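Long-range contact in putative diguanylate cyclase (GGDEF) with PAS/PAC domain (Rhodopseudomonas palustris, PDB 3LIF), which probably makes cyclic di-GMP from two GTP molecules as a membrane-bound enzyme, of which this chain is the extracellular PDC-fold sensor domain: residues P214-R226 with L232-L244. Sequence-based numbering, arbitrary orientation.
Sequences PFDGLTKYLAYRR and LVVTVARTEDSVL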
loop_
_atom_site.group_PDB
_atom_site.type_symbol
_atom_site.label_atom_id
_atom_site.label_comp_id
_atom_site.label_asym_id
_atom_site.label_seq_id
_atom_site.Cartn_x
_atom_site.Cartn_y
_atom_site.Cartn_z
ATOM N N PRO A 214 7.796 15.276 10.060
ATOM C CA PRO A 214 7.603 14.629 11.318
ATOM C C PRO A 214 8.674 13.575 11.553
ATOM O O PRO A 214 8.750 13.016 12.650
ATOM C CB PRO A 214 6.241 13.945 11.148
ATOM C CG PRO A 214 5.847 14.175 9.721
ATOM C CD PRO A 214 6.992 14.686 8.995
ATOM N N PHE A 215 9.483 13.280 10.545
ATOM C CA PHE A 215 10.460 12.204 10.710
ATOM C C PHE A 215 11.792 12.725 11.163
ATOM O O PHE A 215 12.478 12.055 11.889
ATOM C CB PHE A 215 10.634 11.384 9.455
ATOM C CG PHE A 215 9.371 10.790 8.981
ATOM C CD1 PHE A 215 8.812 9.716 9.656
ATOM C CD2 PHE A 215 8.697 11.338 7.888
ATOM C CE1 PHE A 215 7.625 9.152 9.239
ATOM C CE2 PHE A 215 7.499 10.783 7.436
ATOM C CZ PHE A 215 6.959 9.675 8.115
ATOM N N ASP A 216 12.152 13.929 10.770
ATOM C CA ASP A 216 13.455 14.415 11.131
ATOM C C ASP A 216 13.388 15.863 11.563
ATOM O O ASP A 216 14.418 16.464 11.815
ATOM C CB ASP A 216 14.431 14.252 9.956
ATOM C CG ASP A 216 14.003 15.016 8.715
ATOM O OD1 ASP A 216 13.290 16.030 8.835
ATOM O OD2 ASP A 216 14.398 14.633 7.584
ATOM N N GLY A 217 12.198 16.460 11.623
ATOM C CA GLY A 217 12.126 17.780 12.201
ATOM C C GLY A 217 12.575 18.865 11.258
ATOM O O GLY A 217 12.563 20.019 11.606
ATOM N N LEU A 218 12.952 18.546 10.047
ATOM C CA LEU A 218 13.448 19.599 9.194
ATOM C C LEU A 218 12.336 20.319 8.475
ATOM O O LEU A 218 11.260 19.769 8.285
ATOM C CB LEU A 218 14.401 19.037 8.150
ATOM C CG LEU A 218 15.683 18.538 8.761
ATOM C CD1 LEU A 218 16.434 17.740 7.736
ATOM C CD2 LEU A 218 16.433 19.777 9.190
ATOM N N THR A 219 12.617 21.540 8.040
ATOM C CA THR A 219 11.705 22.276 7.218
ATOM C C THR A 219 11.876 21.822 5.787
ATOM O O THR A 219 13.011 21.741 5.323
ATOM C CB THR A 219 12.069 23.749 7.241
ATOM O OG1 THR A 219 11.691 24.303 8.491
ATOM C CG2 THR A 219 11.310 24.529 6.166
ATOM N N LYS A 220 10.774 21.547 5.075
ATOM C CA LYS A 220 10.881 21.276 3.661
ATOM C C LYS A 220 9.660 21.614 2.879
ATOM O O LYS A 220 8.578 21.770 3.436
ATOM C CB LYS A 220 11.229 19.831 3.396
ATOM C CG LYS A 220 11.168 18.935 4.574
ATOM C CD LYS A 220 11.871 17.619 4.249
ATOM C CE LYS A 220 12.642 17.148 5.458
ATOM N NZ LYS A 220 12.914 15.692 5.351
ATOM N N TYR A 221 9.877 21.784 1.578
ATOM C CA TYR A 221 8.803 21.820 0.624
ATOM C C TYR A 221 8.351 20.391 0.347
ATOM O O TYR A 221 9.186 19.502 0.148
ATOM C CB TYR A 221 9.248 22.458 -0.679
ATOM C CG TYR A 221 9.244 23.940 -0.607
ATOM C CD1 TYR A 221 10.335 24.624 -0.087
ATOM C CD2 TYR A 221 8.137 24.676 -1.025
ATOM C CE1 TYR A 221 10.358 26.001 0.008
ATOM C CE2 TYR A 221 8.145 26.098 -0.944
ATOM C CZ TYR A 221 9.269 26.751 -0.419
ATOM O OH TYR A 221 9.316 28.147 -0.321
ATOM N N LEU A 222 7.027 20.207 0.332
ATOM C CA LEU A 222 6.373 18.930 0.136
ATOM C C LEU A 222 5.326 18.998 -0.980
ATOM O O LEU A 222 4.446 19.939 -1.083
ATOM C CB LEU A 222 5.682 18.504 1.438
ATOM C CG LEU A 222 4.849 17.191 1.475
ATOM C CD1 LEU A 222 4.804 16.655 2.869
ATOM C CD2 LEU A 222 3.442 17.358 0.914
ATOM N N ALA A 223 5.396 18.001 -1.835
ATOM C CA ALA A 223 4.368 17.877 -2.837
ATOM C C ALA A 223 3.654 16.555 -2.520
ATOM O O ALA A 223 4.311 15.559 -2.153
ATOM C CB ALA A 223 4.984 17.832 -4.202
ATOM N N TYR A 224 2.324 16.569 -2.644
ATOM C CA TYR A 224 1.507 15.396 -2.432
ATOM C C TYR A 224 0.467 15.292 -3.503
ATOM O O TYR A 224 0.058 16.284 -4.096
ATOM C CB TYR A 224 0.763 15.494 -1.121
ATOM C CG TYR A 224 -0.359 16.506 -1.141
ATOM C CD1 TYR A 224 -1.610 16.148 -1.612
ATOM C CD2 TYR A 224 -0.157 17.861 -0.697
ATOM C CE1 TYR A 224 -2.667 17.061 -1.618
ATOM C CE2 TYR A 224 -1.189 18.789 -0.689
ATOM C CZ TYR A 224 -2.450 18.370 -1.161
ATOM O OH TYR A 224 -3.529 19.207 -1.196
ATOM N N ARG A 225 -0.004 14.075 -3.688
ATOM C CA ARG A 225 -1.037 13.765 -4.655
ATOM C C ARG A 225 -1.846 12.481 -4.315
ATOM O O ARG A 225 -1.275 11.401 -4.068
ATOM C CB ARG A 225 -0.396 13.622 -6.051
ATOM C CG ARG A 225 -1.415 13.420 -7.148
ATOM C CD ARG A 225 -0.771 13.188 -8.460
ATOM N NE ARG A 225 0.240 14.217 -8.727
ATOM C CZ ARG A 225 0.030 15.330 -9.447
ATOM N NH1 ARG A 225 -1.153 15.582 -9.983
ATOM N NH2 ARG A 225 1.014 16.191 -9.630
ATOM N N ARG A 226 -3.173 12.597 -4.300
ATOM C CA ARG A 226 -4.030 11.399 -4.180
ATOM C C ARG A 226 -3.637 10.425 -5.257
ATOM O O ARG A 226 -3.396 10.833 -6.396
ATOM C CB ARG A 226 -5.497 11.711 -4.354
ATOM C CG ARG A 226 -6.043 12.340 -3.131
ATOM C CD ARG A 226 -7.554 12.191 -3.060
ATOM N NE ARG A 226 -8.100 13.011 -1.976
ATOM C CZ ARG A 226 -8.220 12.622 -0.702
ATOM N NH1 ARG A 226 -8.725 13.459 0.163
ATOM N NH2 ARG A 226 -7.840 11.430 -0.280
ATOM N N LEU A 232 -5.091 5.977 -1.424
ATOM C CA LEU A 232 -3.699 6.164 -1.002
ATOM C C LEU A 232 -3.271 7.601 -1.355
ATOM O O LEU A 232 -3.879 8.220 -2.214
ATOM C CB LEU A 232 -2.815 5.149 -1.723
ATOM C CG LEU A 232 -3.237 3.703 -1.472
ATOM C CD1 LEU A 232 -2.405 2.706 -2.279
ATOM C CD2 LEU A 232 -3.095 3.372 0.021
ATOM N N VAL A 233 -2.248 8.125 -0.711
ATOM C CA VAL A 233 -1.692 9.416 -1.081
ATOM C C VAL A 233 -0.189 9.227 -1.191
ATOM O O VAL A 233 0.374 8.415 -0.480
ATOM C CB VAL A 233 -1.939 10.421 0.034
ATOM C CG1 VAL A 233 -1.538 11.839 -0.398
ATOM C CG2 VAL A 233 -3.391 10.380 0.405
ATOM N N VAL A 234 0.485 9.951 -2.068
ATOM C CA VAL A 234 1.948 9.858 -2.043
ATOM C C VAL A 234 2.439 11.219 -1.683
ATOM O O VAL A 234 1.772 12.217 -2.022
ATOM C CB VAL A 234 2.525 9.522 -3.407
ATOM C CG1 VAL A 234 2.267 8.070 -3.739
ATOM C CG2 VAL A 234 1.894 10.437 -4.476
ATOM N N THR A 235 3.584 11.295 -1.010
ATOM C CA THR A 235 4.192 12.609 -0.774
ATOM C C THR A 235 5.672 12.563 -1.125
ATOM O O THR A 235 6.276 11.534 -0.901
ATOM C CB THR A 235 4.070 13.006 0.687
ATOM O OG1 THR A 235 4.875 12.126 1.494
ATOM C CG2 THR A 235 2.595 12.965 1.167
ATOM N N VAL A 236 6.237 13.649 -1.688
ATOM C CA VAL A 236 7.698 13.820 -1.882
ATOM C C VAL A 236 8.093 15.088 -1.199
ATOM O O VAL A 236 7.451 16.110 -1.405
ATOM C CB VAL A 236 8.112 14.216 -3.312
ATOM C CG1 VAL A 236 9.355 13.496 -3.694
ATOM C CG2 VAL A 236 7.074 13.989 -4.312
ATOM N N ALA A 237 9.207 15.068 -0.482
ATOM C CA ALA A 237 9.701 16.269 0.190
ATOM C C ALA A 237 11.205 16.412 0.055
ATOM O O ALA A 237 11.913 15.423 -0.118
ATOM C CB ALA A 237 9.336 16.243 1.625
ATOM N N ARG A 238 11.677 17.657 0.098
ATOM C CA ARG A 238 13.113 17.966 0.217
ATOM C C ARG A 238 13.361 19.208 1.053
ATOM O O ARG A 238 12.578 20.140 1.016
ATOM C CB ARG A 238 13.818 18.069 -1.160
ATOM C CG ARG A 238 13.422 19.185 -2.110
ATOM C CD ARG A 238 14.570 19.513 -3.155
ATOM N NE ARG A 238 14.750 18.555 -4.280
ATOM C CZ ARG A 238 14.303 18.739 -5.549
ATOM N NH1 ARG A 238 13.644 19.834 -5.920
ATOM N NH2 ARG A 238 14.500 17.826 -6.485
ATOM N N THR A 239 14.437 19.205 1.837
ATOM C CA THR A 239 14.886 20.426 2.498
ATOM C C THR A 239 15.243 21.384 1.406
ATOM O O THR A 239 15.662 20.984 0.332
ATOM C CB THR A 239 16.106 20.229 3.443
ATOM O OG1 THR A 239 17.073 19.417 2.805
ATOM C CG2 THR A 239 15.720 19.515 4.704
ATOM N N GLU A 240 15.033 22.662 1.681
ATOM C CA GLU A 240 15.296 23.692 0.695
ATOM C C GLU A 240 16.777 23.930 0.440
ATOM O O GLU A 240 17.201 23.949 -0.718
ATOM C CB GLU A 240 14.730 25.026 1.119
ATOM C CG GLU A 240 15.451 26.116 0.356
ATOM C CD GLU A 240 14.806 27.464 0.514
ATOM O OE1 GLU A 240 13.679 27.526 1.085
ATOM O OE2 GLU A 240 15.425 28.457 0.061
ATOM N N ASP A 241 17.543 24.133 1.521
ATOM C CA ASP A 241 18.963 24.549 1.409
ATOM C C ASP A 241 19.271 25.986 2.000
ATOM O O ASP A 241 18.665 26.992 1.585
ATOM C CB ASP A 241 19.437 24.469 -0.072
ATOM C CG ASP A 241 19.612 23.031 -0.583
ATOM O OD1 ASP A 241 18.957 22.076 -0.112
ATOM O OD2 ASP A 241 20.426 22.859 -1.499
ATOM N N SER A 242 20.222 26.085 2.943
ATOM C CA SER A 242 20.686 27.413 3.452
ATOM C C SER A 242 21.954 27.446 4.347
ATOM O O SER A 242 23.085 27.135 3.905
ATOM C CB SER A 242 19.550 28.141 4.185
ATOM O OG SER A 242 18.390 28.233 3.378
ATOM N N VAL A 243 21.738 27.837 5.612
ATOM C CA VAL A 243 22.827 28.311 6.504
ATOM C C VAL A 243 22.252 29.194 7.646
ATOM O O VAL A 243 21.948 30.359 7.419
ATOM C CB VAL A 243 23.950 29.109 5.698
ATOM C CG1 VAL A 243 24.649 30.153 6.592
ATOM C CG2 VAL A 243 24.952 28.132 5.004
ATOM N N LEU A 244 22.147 28.673 8.872
ATOM C CA LEU A 244 22.700 27.355 9.297
ATOM C C LEU A 244 24.209 27.059 8.993
ATOM O O LEU A 244 24.558 26.511 7.945
ATOM C CB LEU A 244 21.752 26.202 8.896
ATOM C CG LEU A 244 20.415 26.360 9.636
ATOM C CD1 LEU A 244 20.505 25.905 11.113
ATOM C CD2 LEU A 244 19.930 27.825 9.541
#
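Ala-223 and Val-236 form the central hydrogen-bonded pair of an antiparallel hairpin, Ala-223 N reaching Val-236 O at 2.8 Å in a nearly straight bond that the reverse pair of atoms matches. Arg-225 and Val-234 repeat this pair of reciprocal hydrogen bonds, whereas at Tyr-221 the bond from Arg-238 N to Tyr-221 O (3.1 Å) is sound and its return weak. Between these rungs lie the non-hydrogen-bonded pairs Leu-222 with Ala-237 and Tyr-224 with Thr-235, where Thr-235 CG2 meets Tyr-224 CB at 3.9 Å on one face of the sheet. CG of Tyr-224 sits between its backbone N and carbonyl carbon (chi1 72°), and the ring leads away from strand 232-239, its OH hydrogen-bonded to Ser-204 O. Toward the open end, Leu-218 CD1 touches the methyl CG2 of Thr-239 at 3.6 Å. Lys-220 brings CE to 4.0 Å from that methyl and CD to 3.9 Å from Ala-237 CB, then bends at chi3 so that NZ forms a salt bridge with Asp-216 OD2 (2.9 Å) and a hydrogen bond with Gly-166 O. Asp-216 is itself steadied by an Asx turn, its OD1 accepting from Leu-218 N. A leucine in place of Lys-220 would probably leave the Asp-216 carboxylate without its charged mate and the turn less firmly tied to the hairpin. The pair forms two inner strands of the second five-stranded antiparallel sheet of this PDC-fold sensor domain, strand 206-212 flanking 219-226 and strand 168-173 flanking 232-239; helix 5-47 packs on the face of Val-236 and Arg-225, helix 195-203 on that of Tyr-224 and Thr-235.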